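Local coordinates for protein VIN1 (Oscarella pearsei, PDB 6BFI) that binds actin filaments and may take part in cell-cell adhesion, as a sponge homolog of vinculin, at residues 136-141 with 244-249; 741-746 with 816-821; 706-711 with 722-727. All coordinates share one frame; numbering follows the deposited sequence.

Interaction 1 (136-141 with 244-249); sequences KVCRSV and EIIRVL
In Cys138 and Ile246 the first torsion sets SG (chi1 -60°) and CG1 (chi1 -66°) anti to the carbonyl carbon of their own residue, and the two side chains meet between antiparallel helices of a helical bundle, the recurring unit of the vinculin fold. The axes of the two short segments run at 169° and approach to 10.1 Å, with Cys138 level with Ile246. CB of Cys138 lies 3.6 Å from CG1 of Ile246, a close point of an apolar seam. The thiol sulfur reaches past it to two branched residues: SG is 4.0 Å from CG2 of Ile245 and 4.1 Å from CD1 of Leu249. Met171 of helix 154-178 also touches Cys138, and Glu194 of helix 185-215 touches Ile245, so two further helices border the seam. At Arg139, which is exposed, the character changes. Arg139 bends at its second torsion and passes across Ile246 at about a right angle, its aliphatic part and one guanidinium face lying over the isoleucine methyl. The charged end is occupied elsewhere: NH1 forms a salt bridge with Glu243 and a hydrogen bond with Gln142. Arginine thus roofs the seam with carbon while its charge is met by Glu243. The methyl CD1 of Ile246 sits 3.6 Å from CD of Arg139 and 3.8 Å from its NH1.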
loop_
_atom_site.group_PDB
_atom_site.type_symbol
_atom_site.label_atom_id
_atom_site.label_comp_id
_atom_site.label_asym_id
_atom_site.label_seq_id
_atom_site.Cartn_x
_atom_site.Cartn_y
_atom_site.Cartn_z
ATOM N N LYS A 136 25.916 -14.290 1.676
ATOM C CA LYS A 136 26.708 -15.456 1.293
ATOM C C LYS A 136 25.849 -16.719 1.277
ATOM O O LYS A 136 25.835 -17.464 0.286
ATOM C CB LYS A 136 27.894 -15.603 2.248
ATOM C CG LYS A 136 28.694 -16.885 2.119
ATOM C CD LYS A 136 29.828 -16.885 3.141
ATOM C CE LYS A 136 30.520 -18.235 3.233
ATOM N NZ LYS A 136 31.543 -18.251 4.322
ATOM N N VAL A 137 25.102 -16.962 2.359
ATOM C CA VAL A 137 24.222 -18.133 2.404
ATOM C C VAL A 137 23.228 -18.104 1.245
ATOM O O VAL A 137 23.089 -19.082 0.490
ATOM C CB VAL A 137 23.500 -18.209 3.761
ATOM C CG1 VAL A 137 22.383 -19.237 3.710
ATOM C CG2 VAL A 137 24.488 -18.540 4.870
ATOM N N CYS A 138 22.521 -16.977 1.087
ATOM C CA CYS A 138 21.520 -16.863 0.027
ATOM C C CYS A 138 22.128 -17.119 -1.347
ATOM O O CYS A 138 21.496 -17.740 -2.211
ATOM C CB CYS A 138 20.866 -15.480 0.068
ATOM S SG CYS A 138 20.019 -15.086 1.615
ATOM N N ARG A 139 23.352 -16.639 -1.572
ATOM C CA ARG A 139 24.027 -16.891 -2.839
ATOM C C ARG A 139 24.316 -18.373 -3.022
ATOM O O ARG A 139 24.151 -18.906 -4.124
ATOM C CB ARG A 139 25.325 -16.085 -2.924
ATOM C CG ARG A 139 25.142 -14.590 -3.135
ATOM C CD ARG A 139 24.374 -14.282 -4.410
ATOM N NE ARG A 139 24.556 -12.892 -4.821
ATOM C CZ ARG A 139 23.837 -12.285 -5.759
ATOM N NH1 ARG A 139 22.868 -12.939 -6.384
ATOM N NH2 ARG A 139 24.084 -11.020 -6.068
ATOM N N SER A 140 24.747 -19.058 -1.959
ATOM C CA SER A 140 25.039 -20.484 -2.085
ATOM C C SER A 140 23.790 -21.266 -2.482
ATOM O O SER A 140 23.805 -22.029 -3.459
ATOM C CB SER A 140 25.629 -21.027 -0.782
ATOM O OG SER A 140 24.651 -21.111 0.238
ATOM N N VAL A 141 22.688 -21.074 -1.748
ATOM C CA VAL A 141 21.482 -21.841 -2.061
ATOM C C VAL A 141 20.936 -21.451 -3.434
ATOM O O VAL A 141 20.494 -22.310 -4.214
ATOM C CB VAL A 141 20.433 -21.667 -0.946
ATOM C CG1 VAL A 141 20.192 -20.204 -0.659
ATOM C CG2 VAL A 141 19.136 -22.361 -1.318
ATOM N N GLU A 244 15.572 -10.861 -4.517
ATOM C CA GLU A 244 14.951 -9.758 -3.792
ATOM C C GLU A 244 15.305 -9.803 -2.312
ATOM O O GLU A 244 15.534 -8.757 -1.696
ATOM C CB GLU A 244 13.435 -9.779 -3.991
ATOM C CG GLU A 244 12.714 -8.553 -3.445
ATOM C CD GLU A 244 13.002 -7.291 -4.239
ATOM O OE1 GLU A 244 13.626 -7.385 -5.317
ATOM O OE2 GLU A 244 12.603 -6.199 -3.785
ATOM N N ILE A 245 15.354 -11.002 -1.725
ATOM C CA ILE A 245 15.812 -11.126 -0.343
ATOM C C ILE A 245 17.210 -10.543 -0.196
ATOM O O ILE A 245 17.498 -9.814 0.760
ATOM C CB ILE A 245 15.765 -12.596 0.116
ATOM C CG1 ILE A 245 14.349 -12.982 0.536
ATOM C CG2 ILE A 245 16.726 -12.833 1.270
ATOM C CD1 ILE A 245 14.210 -14.430 0.950
ATOM N N ILE A 246 18.098 -10.846 -1.146
ATOM C CA ILE A 246 19.461 -10.325 -1.081
ATOM C C ILE A 246 19.458 -8.807 -1.199
ATOM O O ILE A 246 20.227 -8.117 -0.518
ATOM C CB ILE A 246 20.336 -10.982 -2.166
ATOM C CG1 ILE A 246 20.496 -12.475 -1.882
ATOM C CG2 ILE A 246 21.701 -10.309 -2.245
ATOM C CD1 ILE A 246 21.237 -13.233 -2.965
ATOM N N ARG A 247 18.588 -8.261 -2.052
ATOM C CA ARG A 247 18.552 -6.815 -2.244
ATOM C C ARG A 247 18.049 -6.102 -0.994
ATOM O O ARG A 247 18.631 -5.102 -0.560
ATOM C CB ARG A 247 17.680 -6.465 -3.450
ATOM C CG ARG A 247 17.790 -5.010 -3.872
ATOM C CD ARG A 247 16.748 -4.646 -4.917
ATOM N NE ARG A 247 15.396 -4.671 -4.364
ATOM C CZ ARG A 247 14.817 -3.636 -3.760
ATOM N NH1 ARG A 247 15.472 -2.490 -3.625
ATOM N NH2 ARG A 247 13.583 -3.750 -3.286
ATOM N N VAL A 248 16.962 -6.603 -0.403
ATOM C CA VAL A 248 16.403 -5.976 0.790
ATOM C C VAL A 248 17.337 -6.147 1.980
ATOM O O VAL A 248 17.430 -5.260 2.838
ATOM C CB VAL A 248 15.002 -6.548 1.077
ATOM C CG1 VAL A 248 14.402 -5.903 2.317
ATOM C CG2 VAL A 248 14.093 -6.343 -0.125
ATOM N N LEU A 249 18.045 -7.279 2.049
ATOM C CA LEU A 249 19.017 -7.494 3.115
ATOM C C LEU A 249 20.088 -6.412 3.132
ATOM O O LEU A 249 20.595 -6.059 4.202
ATOM C CB LEU A 249 19.670 -8.872 2.963
ATOM C CG LEU A 249 19.020 -10.053 3.684
ATOM C CD1 LEU A 249 19.669 -11.368 3.269
ATOM C CD2 LEU A 249 19.120 -9.866 5.185
#

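Interaction 2 (741-746 with 816-821); sequences RQIANA and AACIRL
Ile743 meets the end of the other helix with its CG2 branch, not its longer CG1 arm, and this methyl touches two neighbours at once. CG2 lies 3.9 Å from CB of Ala817 and, equally, 3.9 Å from SG of Cys818. The isoleucine torsion accounts for the choice of branch: chi1 of -71° puts CG2 anti to the backbone N, while CG1 runs off beside that nitrogen. The methyl of Ala817 points toward the other segment; the cysteine sulfur arrives from a residue whose backbone has already left helical geometry. A second cluster lies beyond the end of both helices. The first bond of Leu821 runs alongside the other segment, and its end then closes in, bringing CD2 to 3.5 Å from the carbonyl O of Ala746 and 4.4 Å from CB of the same alanine. That oxygen is also approached by CA of Leu821 at 3.6 Å, a CA-H...O contact with an angle of 144° at the hydrogen. Backbone hydrogen bonds of Ala746 with Arg822 and of Arg820 with Met748 extend the pairing, and Ile827 packs on both Ile743 and Ala746. Arg820 sends its guanidinium away to the carbonyl of Asn616. The pattern is that of two helix C-termini in an all-helical, vinculin-type fold, where the chain leaving helix 786-817 folds back against the end of helix 718-745.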
loop_
_atom_site.group_PDB
_atom_site.type_symbol
_atom_site.label_atom_id
_atom_site.label_comp_id
_atom_site.label_asym_id
_atom_site.label_seq_id
_atom_site.Cartn_x
_atom_site.Cartn_y
_atom_site.Cartn_z
ATOM N N ARG A 741 -4.769 8.256 16.355
ATOM C CA ARG A 741 -5.052 6.891 16.784
ATOM C C ARG A 741 -6.409 6.804 17.471
ATOM O O ARG A 741 -7.135 5.817 17.301
ATOM C CB ARG A 741 -3.941 6.388 17.705
ATOM C CG ARG A 741 -4.168 4.983 18.235
ATOM C CD ARG A 741 -2.861 4.328 18.644
ATOM N NE ARG A 741 -3.071 2.987 19.180
ATOM C CZ ARG A 741 -2.104 2.094 19.356
ATOM N NH1 ARG A 741 -0.855 2.397 19.031
ATOM N NH2 ARG A 741 -2.386 0.897 19.852
ATOM N N GLN A 742 -6.772 7.831 18.246
ATOM C CA GLN A 742 -8.113 7.873 18.822
ATOM C C GLN A 742 -9.182 7.953 17.740
ATOM O O GLN A 742 -10.286 7.427 17.917
ATOM C CB GLN A 742 -8.248 9.058 19.778
ATOM C CG GLN A 742 -7.326 9.005 20.982
ATOM C CD GLN A 742 -7.478 10.219 21.879
ATOM O OE1 GLN A 742 -8.437 10.981 21.751
ATOM N NE2 GLN A 742 -6.529 10.407 22.788
ATOM N N ILE A 743 -8.876 8.610 16.619
ATOM C CA ILE A 743 -9.824 8.665 15.511
ATOM C C ILE A 743 -9.927 7.307 14.828
ATOM O O ILE A 743 -11.026 6.844 14.497
ATOM C CB ILE A 743 -9.416 9.772 14.524
ATOM C CG1 ILE A 743 -9.656 11.145 15.154
ATOM C CG2 ILE A 743 -10.170 9.634 13.208
ATOM C CD1 ILE A 743 -8.682 12.199 14.700
ATOM N N ALA A 744 -8.789 6.643 14.612
ATOM C CA ALA A 744 -8.811 5.332 13.972
ATOM C C ALA A 744 -9.517 4.295 14.834
ATOM O O ALA A 744 -10.155 3.380 14.303
ATOM C CB ALA A 744 -7.385 4.878 13.656
ATOM N N ASN A 745 -9.425 4.423 16.159
ATOM C CA ASN A 745 -10.019 3.418 17.036
ATOM C C ASN A 745 -11.541 3.449 16.969
ATOM O O ASN A 745 -12.188 2.395 16.941
ATOM C CB ASN A 745 -9.538 3.630 18.471
ATOM C CG ASN A 745 -9.873 2.459 19.376
ATOM O OD1 ASN A 745 -10.936 2.421 19.994
ATOM N ND2 ASN A 745 -8.962 1.496 19.456
ATOM N N ALA A 746 -12.132 4.641 16.939
ATOM C CA ALA A 746 -13.581 4.790 16.912
ATOM C C ALA A 746 -14.164 4.697 15.506
ATOM O O ALA A 746 -15.357 4.968 15.324
ATOM C CB ALA A 746 -13.985 6.120 17.553
ATOM N N ALA A 816 -11.229 11.016 6.135
ATOM C CA ALA A 816 -11.921 9.843 5.611
ATOM C C ALA A 816 -12.378 8.920 6.733
ATOM O O ALA A 816 -13.437 8.288 6.632
ATOM C CB ALA A 816 -11.018 9.092 4.633
ATOM N N ALA A 817 -11.598 8.828 7.811
ATOM C CA ALA A 817 -11.973 7.967 8.925
ATOM C C ALA A 817 -13.121 8.544 9.741
ATOM O O ALA A 817 -13.828 7.784 10.414
ATOM C CB ALA A 817 -10.765 7.719 9.829
ATOM N N CYS A 818 -13.328 9.861 9.697
ATOM C CA CYS A 818 -14.409 10.497 10.440
ATOM C C CYS A 818 -15.762 10.394 9.739
ATOM O O CYS A 818 -16.689 11.126 10.107
ATOM C CB CYS A 818 -14.074 11.968 10.705
ATOM S SG CYS A 818 -12.721 12.235 11.880
ATOM N N ILE A 819 -15.905 9.512 8.754
ATOM C CA ILE A 819 -17.165 9.386 8.027
ATOM C C ILE A 819 -18.110 8.402 8.707
ATOM O O ILE A 819 -19.313 8.657 8.807
ATOM C CB ILE A 819 -16.888 8.984 6.565
ATOM C CG1 ILE A 819 -16.053 10.062 5.870
ATOM C CG2 ILE A 819 -18.192 8.759 5.814
ATOM C CD1 ILE A 819 -15.530 9.649 4.511
ATOM N N ARG A 820 -17.593 7.271 9.185
ATOM C CA ARG A 820 -18.391 6.249 9.862
ATOM C C ARG A 820 -17.837 6.064 11.271
ATOM O O ARG A 820 -17.142 5.086 11.561
ATOM C CB ARG A 820 -18.389 4.932 9.077
ATOM C CG ARG A 820 -19.199 4.969 7.792
ATOM C CD ARG A 820 -19.313 3.582 7.180
ATOM N NE ARG A 820 -20.133 3.579 5.972
ATOM C CZ ARG A 820 -21.455 3.439 5.968
ATOM N NH1 ARG A 820 -22.113 3.291 7.109
ATOM N NH2 ARG A 820 -22.119 3.448 4.820
ATOM N N LEU A 821 -18.154 7.008 12.150
ATOM C CA LEU A 821 -17.752 6.947 13.546
ATOM C C LEU A 821 -18.873 6.365 14.395
ATOM O O LEU A 821 -20.053 6.442 14.039
ATOM C CB LEU A 821 -17.378 8.334 14.072
ATOM C CG LEU A 821 -16.110 8.978 13.512
ATOM C CD1 LEU A 821 -15.907 10.359 14.118
ATOM C CD2 LEU A 821 -14.903 8.091 13.772
#

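Interaction 3 (706-711 with 722-727); sequences SKYTRG and LIRMAK
Thr709 and Leu722 form the close-packed side of this helical hairpin of consecutive antiparallel helices, with CG2 of the threonine 3.6 Å from CD1 of the leucine. The segment axes approach to 9.7 Å and cross at -155°. The threonine methyl touches both leucine branches, CD1 more closely, with CD2 at 4.0 Å. Its chi1 of 76° keeps OG1 turned back to its own helix, where it donates to the carbonyl O of Ser706 (3.1 Å), tilted 25° from the carbonyl plane; that oxygen also accepts from Arg710 N. An alanine here, lacking CG2 and OG1, would probably open a gap beside the Leu722 methyls and leave the Ser706 carbonyl with only the Arg710 amide of these two donors. Tyr708 continues the packing, its CB 4.2 Å from CB of Leu722, while its ring crosses Met725 at about a right angle. Bent at its second and third torsions, the methionine brings CE to the ring edge, 3.9 Å from CE2. The phenol end differs: there the end of Arg724 comes near, its NH2 4.4 Å from OH of Tyr708, too far for a direct bond. Glu650 of helix 649-659 joins them, hydrogen-bonded to the tyrosine hydroxyl and salt-bridged to Arg724, which also pairs with Asp721 and Glu728. The chemistry implies an apolar helix-helix seam bordered by a charged network that draws in a third helix.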
loop_
_atom_site.group_PDB
_atom_site.type_symbol
_atom_site.label_atom_id
_atom_site.label_comp_id
_atom_site.label_asym_id
_atom_site.label_seq_id
_atom_site.Cartn_x
_atom_site.Cartn_y
_atom_site.Cartn_z
ATOM N N SER A 706 13.240 25.090 9.011
ATOM C CA SER A 706 13.836 25.489 7.739
ATOM C C SER A 706 14.678 26.748 7.904
ATOM O O SER A 706 15.841 26.800 7.474
ATOM C CB SER A 706 12.739 25.707 6.696
ATOM O OG SER A 706 13.273 26.254 5.502
ATOM N N LYS A 707 14.108 27.768 8.554
ATOM C CA LYS A 707 14.848 29.006 8.784
ATOM C C LYS A 707 16.120 28.757 9.588
ATOM O O LYS A 707 17.156 29.385 9.336
ATOM C CB LYS A 707 13.954 30.025 9.490
ATOM C CG LYS A 707 14.662 31.307 9.902
ATOM C CD LYS A 707 13.673 32.336 10.424
ATOM C CE LYS A 707 14.384 33.553 10.989
ATOM N NZ LYS A 707 15.194 33.211 12.191
ATOM N N TYR A 708 16.069 27.834 10.550
ATOM C CA TYR A 708 17.226 27.603 11.410
ATOM C C TYR A 708 18.328 26.812 10.712
ATOM O O TYR A 708 19.511 27.040 10.985
ATOM C CB TYR A 708 16.789 26.898 12.692
ATOM C CG TYR A 708 15.845 27.731 13.530
ATOM C CD1 TYR A 708 15.912 29.121 13.513
ATOM C CD2 TYR A 708 14.879 27.131 14.328
ATOM C CE1 TYR A 708 15.050 29.888 14.271
ATOM C CE2 TYR A 708 14.010 27.891 15.089
ATOM C CZ TYR A 708 14.102 29.268 15.056
ATOM O OH TYR A 708 13.242 30.024 15.815
ATOM N N THR A 709 17.976 25.884 9.819
ATOM C CA THR A 709 19.013 25.208 9.045
ATOM C C THR A 709 19.587 26.125 7.975
ATOM O O THR A 709 20.745 25.956 7.577
ATOM C CB THR A 709 18.477 23.928 8.396
ATOM O OG1 THR A 709 17.667 24.263 7.263
ATOM C CG2 THR A 709 17.652 23.125 9.383
ATOM N N ARG A 710 18.802 27.096 7.499
ATOM C CA ARG A 710 19.321 28.021 6.497
ATOM C C ARG A 710 20.383 28.958 7.063
ATOM O O ARG A 710 21.151 29.539 6.289
ATOM C CB ARG A 710 18.183 28.841 5.889
ATOM C CG ARG A 710 18.499 29.400 4.506
ATOM C CD ARG A 710 18.017 30.835 4.339
ATOM N NE ARG A 710 16.590 30.983 4.609
ATOM C CZ ARG A 710 16.091 31.549 5.703
ATOM N NH1 ARG A 710 16.904 32.031 6.634
ATOM N NH2 ARG A 710 14.779 31.640 5.865
ATOM N N GLY A 711 20.446 29.115 8.383
ATOM C CA GLY A 711 21.395 30.026 8.996
ATOM C C GLY A 711 22.846 29.635 8.798
ATOM O O GLY A 711 23.285 28.587 9.281
ATOM N N LEU A 722 17.668 24.950 16.197
ATOM C CA LEU A 722 17.419 23.802 15.331
ATOM C C LEU A 722 17.109 22.553 16.148
ATOM O O LEU A 722 16.130 21.847 15.876
ATOM C CB LEU A 722 18.620 23.569 14.411
ATOM C CG LEU A 722 18.622 22.278 13.587
ATOM C CD1 LEU A 722 17.328 22.118 12.797
ATOM C CD2 LEU A 722 19.827 22.241 12.657
ATOM N N ILE A 723 17.931 22.267 17.159
ATOM C CA ILE A 723 17.732 21.062 17.960
ATOM C C ILE A 723 16.418 21.142 18.730
ATOM O O ILE A 723 15.591 20.217 18.686
ATOM C CB ILE A 723 18.928 20.852 18.907
ATOM C CG1 ILE A 723 20.212 20.654 18.099
ATOM C CG2 ILE A 723 18.674 19.678 19.835
ATOM C CD1 ILE A 723 21.459 20.533 18.949
ATOM N N ARG A 724 16.209 22.252 19.443
ATOM C CA ARG A 724 14.976 22.436 20.202
ATOM C C ARG A 724 13.755 22.369 19.295
ATOM O O ARG A 724 12.736 21.766 19.656
ATOM C CB ARG A 724 15.022 23.773 20.943
ATOM C CG ARG A 724 13.731 24.151 21.640
ATOM C CD ARG A 724 13.857 25.509 22.309
ATOM N NE ARG A 724 14.281 26.540 21.366
ATOM C CZ ARG A 724 13.451 27.217 20.579
ATOM N NH1 ARG A 724 12.148 26.969 20.617
ATOM N NH2 ARG A 724 13.923 28.139 19.750
ATOM N N MET A 725 13.842 22.974 18.109
ATOM C CA MET A 725 12.722 22.930 17.176
ATOM C C MET A 725 12.442 21.501 16.722
ATOM O O MET A 725 11.279 21.099 16.598
ATOM C CB MET A 725 13.004 23.832 15.977
ATOM C CG MET A 725 11.815 24.002 15.054
ATOM S SD MET A 725 10.354 24.555 15.955
ATOM C CE MET A 725 10.907 26.146 16.559
ATOM N N ALA A 726 13.496 20.717 16.478
ATOM C CA ALA A 726 13.304 19.317 16.111
ATOM C C ALA A 726 12.608 18.547 17.222
ATOM O O ALA A 726 11.704 17.745 16.957
ATOM C CB ALA A 726 14.645 18.670 15.775
ATOM N N LYS A 727 13.013 18.776 18.473
ATOM C CA LYS A 727 12.367 18.082 19.582
ATOM C C LYS A 727 10.904 18.495 19.718
ATOM O O LYS A 727 10.035 17.657 20.000
ATOM C CB LYS A 727 13.133 18.341 20.881
ATOM C CG LYS A 727 14.556 17.804 20.863
ATOM C CD LYS A 727 15.102 17.611 22.271
ATOM C CE LYS A 727 16.219 18.594 22.582
ATOM N NZ LYS A 727 16.742 18.404 23.964
#

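Along the chain the order is interaction 1, interaction 3, interaction 2. Interaction 1 joins helix 102-145 to helix 224-249, far from the others: its centre is 41 Å from that of each, with nearest atoms about 24 Å from interaction 2 and about 27 Å from interaction 3. Interactions 2 and 3 share helix 718-745, which meets helix 690-710 near its start and the chain leaving helix 786-817 at its end; their centres are 33 Å apart and their nearest atoms about 18 Å. None touches another. Helix 718-745 therefore links two separate packing sites, while interaction 1 belongs to another part of this all-helical chain, on the opposite side of its centre from interaction 2.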